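Local coordinates for protein ribokinase (Arabidopsis thaliana, PDB 6ILR) that phosphorylates D-ribose at O-5 in a reaction requiring ATP and magnesium, giving D-ribose 5-phosphate for nucleotide, histidine and tryptophan synthesis or the pentose phosphate pathway, at residues B[247-252]-B[289-294]; B[253-258]-B[293-298]. All coordinates share one frame; numbering follows the deposited sequence.

Contact 1: B[247-252]-B[289-294]; sequences PAAQVV and CVQVKG. With NA (sodium ion), chain F.
Gln-291 reaches back across the contact to Ala-248, Ala-249 and Gln-250. Its CG stands anti to its own carbonyl carbon (chi1 -47°), and from there the chain runs out extended, which carries the carboxamide alongside the bend at Ala-248 and Ala-249. The two ends of that amide then part company. OE1 receives a weak hydrogen bond from Ala-249 N at 3.3 Å, bent to 125° at the hydrogen, while NE2 lies 3.4 Å from Ala-248 CB and spends its polarity on the backbone O of Ser-287, in the preceding helix. Nearer the backbone, Gln-250 O packs against the aliphatic part of the same side chain, 3.2 Å from Gln-291 CG, and also meets the CA-H. Ala-248 CB also touches Val-290 CG2, on a side roughly at right angles to the amide.

At the other end of the contact Val-252 turns its two methyls to different partners. CG2 rests 3.5 Å from Gln-291 O, and CG1 sits 3.6 Å from Lys-293 CD, the two side chains crossing at about a right angle. Between these side-chain contacts runs the firm backbone link, Val-252 N to Val-290 O, at 2.7 Å and 146°.

The type I turn from Cys-289 to Val-292, closed by only a weak backbone bond, points the carbonyls of both its end residues at a sodium ion: Cys-289 O at 2.7 Å and Val-292 O at 2.8 Å. A loop that follows a helix and offers backbone oxygens in this way is consistent with the predicted potassium site, the monovalent-cation site known from ribokinases of the PfkB family, here occupied by sodium.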
ATOM      1  N   PRO B 247     -22.314 -24.959  -6.200  1.00 38.86           N
ATOM      2  CA  PRO B 247     -22.791 -23.625  -6.580  1.00 43.75           C
ATOM      3  C   PRO B 247     -22.910 -22.685  -5.379  1.00 35.55           C
ATOM      4  O   PRO B 247     -23.285 -23.117  -4.283  1.00 42.48           O
ATOM      5  CB  PRO B 247     -24.160 -23.910  -7.202  1.00 49.86           C
ATOM      6  CG  PRO B 247     -24.042 -25.325  -7.698  1.00 50.79           C
ATOM      7  CD  PRO B 247     -23.224 -26.022  -6.656  1.00 51.45           C
ATOM      8  N   ALA B 248     -22.546 -21.427  -5.596  1.00 37.94           N
ATOM      9  CA  ALA B 248     -22.611 -20.393  -4.582  1.00 41.38           C
ATOM     10  C   ALA B 248     -23.891 -19.583  -4.765  1.00 52.04           C
ATOM     11  O   ALA B 248     -24.329 -19.370  -5.897  1.00 46.95           O
ATOM     12  CB  ALA B 248     -21.391 -19.496  -4.674  1.00 35.58           C
ATOM     13  N   ALA B 249     -24.497 -19.146  -3.664  1.00 35.86           N
ATOM     14  CA  ALA B 249     -25.690 -18.305  -3.760  1.00 41.41           C
ATOM     15  C   ALA B 249     -25.339 -17.007  -4.478  1.00 42.66           C
ATOM     16  O   ALA B 249     -26.094 -16.518  -5.320  1.00 48.13           O
ATOM     17  CB  ALA B 249     -26.262 -18.018  -2.386  1.00 37.78           C
ATOM     18  N   GLN B 250     -24.167 -16.480  -4.153  1.00 40.46           N
ATOM     19  CA  GLN B 250     -23.691 -15.221  -4.704  1.00 45.95           C
ATOM     20  C   GLN B 250     -22.185 -15.263  -4.891  1.00 42.00           C
ATOM     21  O   GLN B 250     -21.448 -15.441  -3.924  1.00 46.10           O
ATOM     22  CB  GLN B 250     -24.052 -14.064  -3.777  1.00 45.09           C
ATOM     23  CG  GLN B 250     -24.870 -12.981  -4.404  1.00 53.65           C
ATOM     24  CD  GLN B 250     -24.965 -11.756  -3.518  1.00 53.34           C
ATOM     25  OE1 GLN B 250     -25.303 -11.845  -2.331  1.00 47.95           O
ATOM     26  NE2 GLN B 250     -24.661 -10.603  -4.088  1.00 47.77           N
ATOM     27  N   VAL B 251     -21.723 -15.094  -6.123  1.00 47.25           N
ATOM     28  CA  VAL B 251     -20.295 -14.933  -6.356  1.00 44.87           C
ATOM     29  C   VAL B 251     -19.915 -13.469  -6.155  1.00 45.27           C
ATOM     30  O   VAL B 251     -20.185 -12.620  -6.999  1.00 54.33           O
ATOM     31  CB  VAL B 251     -19.882 -15.390  -7.760  1.00 51.11           C
ATOM     32  CG1 VAL B 251     -18.369 -15.294  -7.913  1.00 44.47           C
ATOM     33  CG2 VAL B 251     -20.359 -16.812  -8.016  1.00 41.82           C
ATOM     34  N   VAL B 252     -19.299 -13.175  -5.020  1.00 44.68           N
ATOM     35  CA  VAL B 252     -18.938 -11.804  -4.687  1.00 39.10           C
ATOM     36  C   VAL B 252     -17.495 -11.491  -5.079  1.00 52.38           C
ATOM     37  O   VAL B 252     -17.227 -10.466  -5.695  1.00 47.84           O
ATOM     38  CB  VAL B 252     -19.140 -11.528  -3.175  1.00 43.35           C
ATOM     39  CG1 VAL B 252     -18.448 -10.251  -2.757  1.00 47.61           C
ATOM     40  CG2 VAL B 252     -20.620 -11.467  -2.840  1.00 52.71           C
ATOM     41  N   CYS B 289     -15.882 -19.432   0.159  1.00 29.66           N
ATOM     42  CA  CYS B 289     -14.873 -18.391  -0.049  1.00 31.13           C
ATOM     43  C   CYS B 289     -15.356 -17.292  -0.996  1.00 29.94           C
ATOM     44  O   CYS B 289     -15.188 -16.099  -0.711  1.00 36.99           O
ATOM     45  CB  CYS B 289     -13.566 -19.000  -0.604  1.00 29.83           C
ATOM     46  SG  CYS B 289     -12.356 -17.742  -1.160  1.00 52.19           S
ATOM     47  N   VAL B 290     -15.954 -17.681  -2.119  1.00 32.34           N
ATOM     48  CA  VAL B 290     -16.251 -16.704  -3.168  1.00 34.69           C
ATOM     49  C   VAL B 290     -17.452 -15.811  -2.845  1.00 45.74           C
ATOM     50  O   VAL B 290     -17.772 -14.896  -3.607  1.00 38.09           O
ATOM     51  CB  VAL B 290     -16.508 -17.393  -4.537  1.00 39.90           C
ATOM     52  CG1 VAL B 290     -15.309 -18.262  -4.946  1.00 31.60           C
ATOM     53  CG2 VAL B 290     -17.792 -18.216  -4.508  1.00 34.57           C
ATOM     54  N   GLN B 291     -18.120 -16.063  -1.724  1.00 36.10           N
ATOM     55  CA  GLN B 291     -19.325 -15.299  -1.404  1.00 41.24           C
ATOM     56  C   GLN B 291     -19.036 -14.115  -0.476  1.00 44.59           C
ATOM     57  O   GLN B 291     -19.949 -13.425  -0.040  1.00 46.58           O
ATOM     58  CB  GLN B 291     -20.384 -16.229  -0.799  1.00 33.64           C
ATOM     59  CG  GLN B 291     -20.541 -17.511  -1.626  1.00 34.83           C
ATOM     60  CD  GLN B 291     -21.787 -18.302  -1.307  1.00 47.63           C
ATOM     61  OE1 GLN B 291     -22.863 -17.739  -1.117  1.00 41.80           O
ATOM     62  NE2 GLN B 291     -21.646 -19.619  -1.245  1.00 36.13           N
ATOM     63  N   VAL B 292     -17.760 -13.874  -0.198  1.00 39.59           N
ATOM     64  CA  VAL B 292     -17.345 -12.799   0.699  1.00 43.95           C
ATOM     65  C   VAL B 292     -16.158 -12.071   0.074  1.00 49.16           C
ATOM     66  O   VAL B 292     -15.360 -12.687  -0.628  1.00 42.28           O
ATOM     67  CB  VAL B 292     -16.983 -13.353   2.099  1.00 42.03           C
ATOM     68  CG1 VAL B 292     -16.383 -12.277   2.998  1.00 38.35           C
ATOM     69  CG2 VAL B 292     -18.216 -13.985   2.757  1.00 41.60           C
ATOM     70  N   LYS B 293     -16.058 -10.760   0.301  1.00 48.63           N
ATOM     71  CA  LYS B 293     -14.971  -9.965  -0.272  1.00 44.39           C
ATOM     72  C   LYS B 293     -13.684 -10.168   0.528  1.00 37.26           C
ATOM     73  O   LYS B 293     -13.712 -10.324   1.749  1.00 44.66           O
ATOM     74  CB  LYS B 293     -15.335  -8.472  -0.327  1.00 56.57           C
ATOM     75  CG  LYS B 293     -14.831  -7.763  -1.584  1.00 59.53           C
ATOM     76  CD  LYS B 293     -15.928  -7.678  -2.640  1.00 70.41           C
ATOM     77  CE  LYS B 293     -15.440  -7.039  -3.937  1.00 72.37           C
ATOM     78  NZ  LYS B 293     -16.512  -6.997  -4.985  1.00 80.29           N
ATOM     79  N   GLY B 294     -12.555 -10.195  -0.170  1.00 42.22           N
ATOM     80  CA  GLY B 294     -11.266 -10.382   0.474  1.00 40.17           C
ATOM     81  C   GLY B 294     -10.866 -11.845   0.544  1.00 46.75           C
ATOM     82  O   GLY B 294     -11.723 -12.717   0.658  1.00 52.09           O
TER
HETATM   83 NA    NA F 402     -13.258 -14.339  -1.521  1.00 38.72          NA

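Contact 2: B[253-258]-B[293-298]; sequences DTTGAG and KGAIPS. With NA (sodium ion), chain F.
Asp-253 bridges the two loops with its carboxylate. Its CB lies 3.8 Å from Lys-293 CA, and CG, anti to the backbone N (chi1 178°), carries the carboxylate towards Gly-294, where its oxygens take different partners. OD2 crosses to the other loop and accepts Gly-294 N through its anti lone pair, at 2.8 Å and a fairly straight 159°. OD1 stays with its own loop: Thr-255 N approaches it from above the carboxylate plane at 3.1 Å, making an Asx turn, and Thr-255 OG1 donates from the syn side at 2.8 Å, close to the plane. Three donors therefore fix the rotation of the group. With an alanine here, Gly-294 N and both Thr-255 donors would probably lose this acceptor, and the side-chain tie between the two loops would go.

Farther on, Ala-295 CB packs 4.2 Å from Gly-256 CA, so close that a side chain on this glycine, the N-cap of helix 257-270, would clash.

The backbone of Asp-253 serves the metal directly, with O 2.6 Å from the sodium, and Ser-298 OG adds a ligand at 2.9 Å. The chemistry thus implies a second-shell carboxylate that shapes the cation loops through hydrogen bonds, while its negative charge probably makes the surroundings more welcoming to a monovalent cation.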
ATOM      1  N   ASP B 253     -16.572 -12.383  -4.733  1.00 42.37           N
ATOM      2  CA  ASP B 253     -15.146 -12.144  -4.953  1.00 43.82           C
ATOM      3  C   ASP B 253     -14.369 -13.461  -4.975  1.00 42.67           C
ATOM      4  O   ASP B 253     -14.230 -14.118  -3.950  1.00 40.76           O
ATOM      5  CB  ASP B 253     -14.598 -11.214  -3.864  1.00 43.43           C
ATOM      6  CG  ASP B 253     -13.106 -10.952  -4.000  1.00 39.30           C
ATOM      7  OD1 ASP B 253     -12.553 -11.139  -5.103  1.00 51.27           O
ATOM      8  OD2 ASP B 253     -12.488 -10.544  -2.996  1.00 56.21           O
ATOM      9  N   THR B 254     -13.854 -13.838  -6.143  1.00 40.22           N
ATOM     10  CA  THR B 254     -13.160 -15.113  -6.286  1.00 42.57           C
ATOM     11  C   THR B 254     -11.721 -15.073  -5.788  1.00 39.36           C
ATOM     12  O   THR B 254     -11.037 -16.090  -5.816  1.00 35.58           O
ATOM     13  CB  THR B 254     -13.135 -15.591  -7.746  1.00 44.85           C
ATOM     14  OG1 THR B 254     -12.453 -14.623  -8.547  1.00 50.23           O
ATOM     15  CG2 THR B 254     -14.548 -15.795  -8.276  1.00 37.58           C
ATOM     16  N   THR B 255     -11.262 -13.911  -5.334  1.00 35.61           N
ATOM     17  CA  THR B 255      -9.899 -13.801  -4.821  1.00 38.46           C
ATOM     18  C   THR B 255      -9.666 -14.786  -3.671  1.00 37.49           C
ATOM     19  O   THR B 255     -10.426 -14.808  -2.695  1.00 38.84           O
ATOM     20  CB  THR B 255      -9.592 -12.364  -4.339  1.00 48.68           C
ATOM     21  OG1 THR B 255      -9.800 -11.439  -5.415  1.00 49.04           O
ATOM     22  CG2 THR B 255      -8.157 -12.262  -3.858  1.00 45.18           C
ATOM     23  N   GLY B 256      -8.628 -15.610  -3.801  1.00 34.91           N
ATOM     24  CA  GLY B 256      -8.276 -16.569  -2.768  1.00 33.81           C
ATOM     25  C   GLY B 256      -8.975 -17.923  -2.877  1.00 39.87           C
ATOM     26  O   GLY B 256      -8.698 -18.827  -2.096  1.00 34.99           O
ATOM     27  N   ALA B 257      -9.877 -18.076  -3.839  1.00 29.57           N
ATOM     28  CA  ALA B 257     -10.633 -19.324  -3.971  1.00 33.98           C
ATOM     29  C   ALA B 257      -9.725 -20.507  -4.305  1.00 30.13           C
ATOM     30  O   ALA B 257      -9.879 -21.604  -3.751  1.00 29.40           O
ATOM     31  CB  ALA B 257     -11.726 -19.186  -5.034  1.00 33.35           C
ATOM     32  N   GLY B 258      -8.780 -20.284  -5.216  1.00 29.39           N
ATOM     33  CA  GLY B 258      -7.810 -21.309  -5.557  1.00 33.69           C
ATOM     34  C   GLY B 258      -7.002 -21.702  -4.329  1.00 33.35           C
ATOM     35  O   GLY B 258      -6.776 -22.882  -4.082  1.00 27.09           O
ATOM     36  N   LYS B 293     -16.058 -10.760   0.301  1.00 48.63           N
ATOM     37  CA  LYS B 293     -14.971  -9.965  -0.272  1.00 44.39           C
ATOM     38  C   LYS B 293     -13.684 -10.168   0.528  1.00 37.26           C
ATOM     39  O   LYS B 293     -13.712 -10.324   1.749  1.00 44.66           O
ATOM     40  CB  LYS B 293     -15.335  -8.472  -0.327  1.00 56.57           C
ATOM     41  CG  LYS B 293     -14.831  -7.763  -1.584  1.00 59.53           C
ATOM     42  CD  LYS B 293     -15.928  -7.678  -2.640  1.00 70.41           C
ATOM     43  CE  LYS B 293     -15.440  -7.039  -3.937  1.00 72.37           C
ATOM     44  NZ  LYS B 293     -16.512  -6.997  -4.985  1.00 80.29           N
ATOM     45  N   GLY B 294     -12.555 -10.195  -0.170  1.00 42.22           N
ATOM     46  CA  GLY B 294     -11.266 -10.382   0.474  1.00 40.17           C
ATOM     47  C   GLY B 294     -10.866 -11.845   0.544  1.00 46.75           C
ATOM     48  O   GLY B 294     -11.723 -12.717   0.658  1.00 52.09           O
ATOM     49  N   ALA B 295      -9.570 -12.124   0.471  1.00 40.32           N
ATOM     50  CA  ALA B 295      -9.106 -13.505   0.550  1.00 42.42           C
ATOM     51  C   ALA B 295      -9.258 -14.033   1.976  1.00 34.20           C
ATOM     52  O   ALA B 295     -10.140 -14.838   2.257  1.00 40.12           O
ATOM     53  CB  ALA B 295      -7.663 -13.617   0.087  1.00 41.26           C
ATOM     54  N   ILE B 296      -8.407 -13.555   2.876  1.00 40.67           N
ATOM     55  CA  ILE B 296      -8.385 -14.049   4.254  1.00 38.78           C
ATOM     56  C   ILE B 296      -9.688 -13.827   5.051  1.00 46.80           C
ATOM     57  O   ILE B 296     -10.102 -14.722   5.796  1.00 45.47           O
ATOM     58  CB  ILE B 296      -7.192 -13.437   5.007  1.00 28.86           C
ATOM     59  CG1 ILE B 296      -5.901 -14.012   4.420  1.00 35.28           C
ATOM     60  CG2 ILE B 296      -7.281 -13.727   6.505  1.00 35.69           C
ATOM     61  CD1 ILE B 296      -4.642 -13.644   5.165  1.00 40.15           C
ATOM     62  N   PRO B 297     -10.349 -12.658   4.898  1.00 46.87           N
ATOM     63  CA  PRO B 297     -11.657 -12.527   5.553  1.00 44.39           C
ATOM     64  C   PRO B 297     -12.705 -13.559   5.106  1.00 45.41           C
ATOM     65  O   PRO B 297     -13.596 -13.880   5.888  1.00 44.97           O
ATOM     66  CB  PRO B 297     -12.108 -11.116   5.150  1.00 52.17           C
ATOM     67  CG  PRO B 297     -10.864 -10.382   4.891  1.00 46.05           C
ATOM     68  CD  PRO B 297      -9.908 -11.375   4.312  1.00 46.87           C
ATOM     69  N   SER B 298     -12.601 -14.079   3.886  1.00 44.60           N
ATOM     70  CA  SER B 298     -13.617 -15.000   3.373  1.00 41.05           C
ATOM     71  C   SER B 298     -13.366 -16.479   3.722  1.00 33.88           C
ATOM     72  O   SER B 298     -14.177 -17.342   3.381  1.00 36.87           O
ATOM     73  CB  SER B 298     -13.746 -14.844   1.851  1.00 43.87           C
ATOM     74  OG  SER B 298     -12.593 -15.313   1.176  1.00 46.33           O
TER
HETATM   75 NA    NA F 402     -13.258 -14.339  -1.521  1.00 38.72          NA

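Contacts 1 and 2, their centres 8 Å apart, close round one sodium ion. Contact 1 supplies Cys-289 O and Val-292 O, and contact 2 adds Asp-253 O and Ser-298 OG. Two further carbonyls, Thr-255 O and Gly-294 O, each stand 3.1 Å from the sodium; both residues belong to the predicted potassium site, so potassium, the larger ion, might engage them too. Lys-293 and Gly-294 belong to both contacts, and Val-290 O probably also accepts Asp-253 N at 3.0 Å. Segment 253-258 leads into helix 257-270, which carries Asp-259, the predicted proton acceptor, so the cation loops adjoin the predicted ATP- and ribose-binding region.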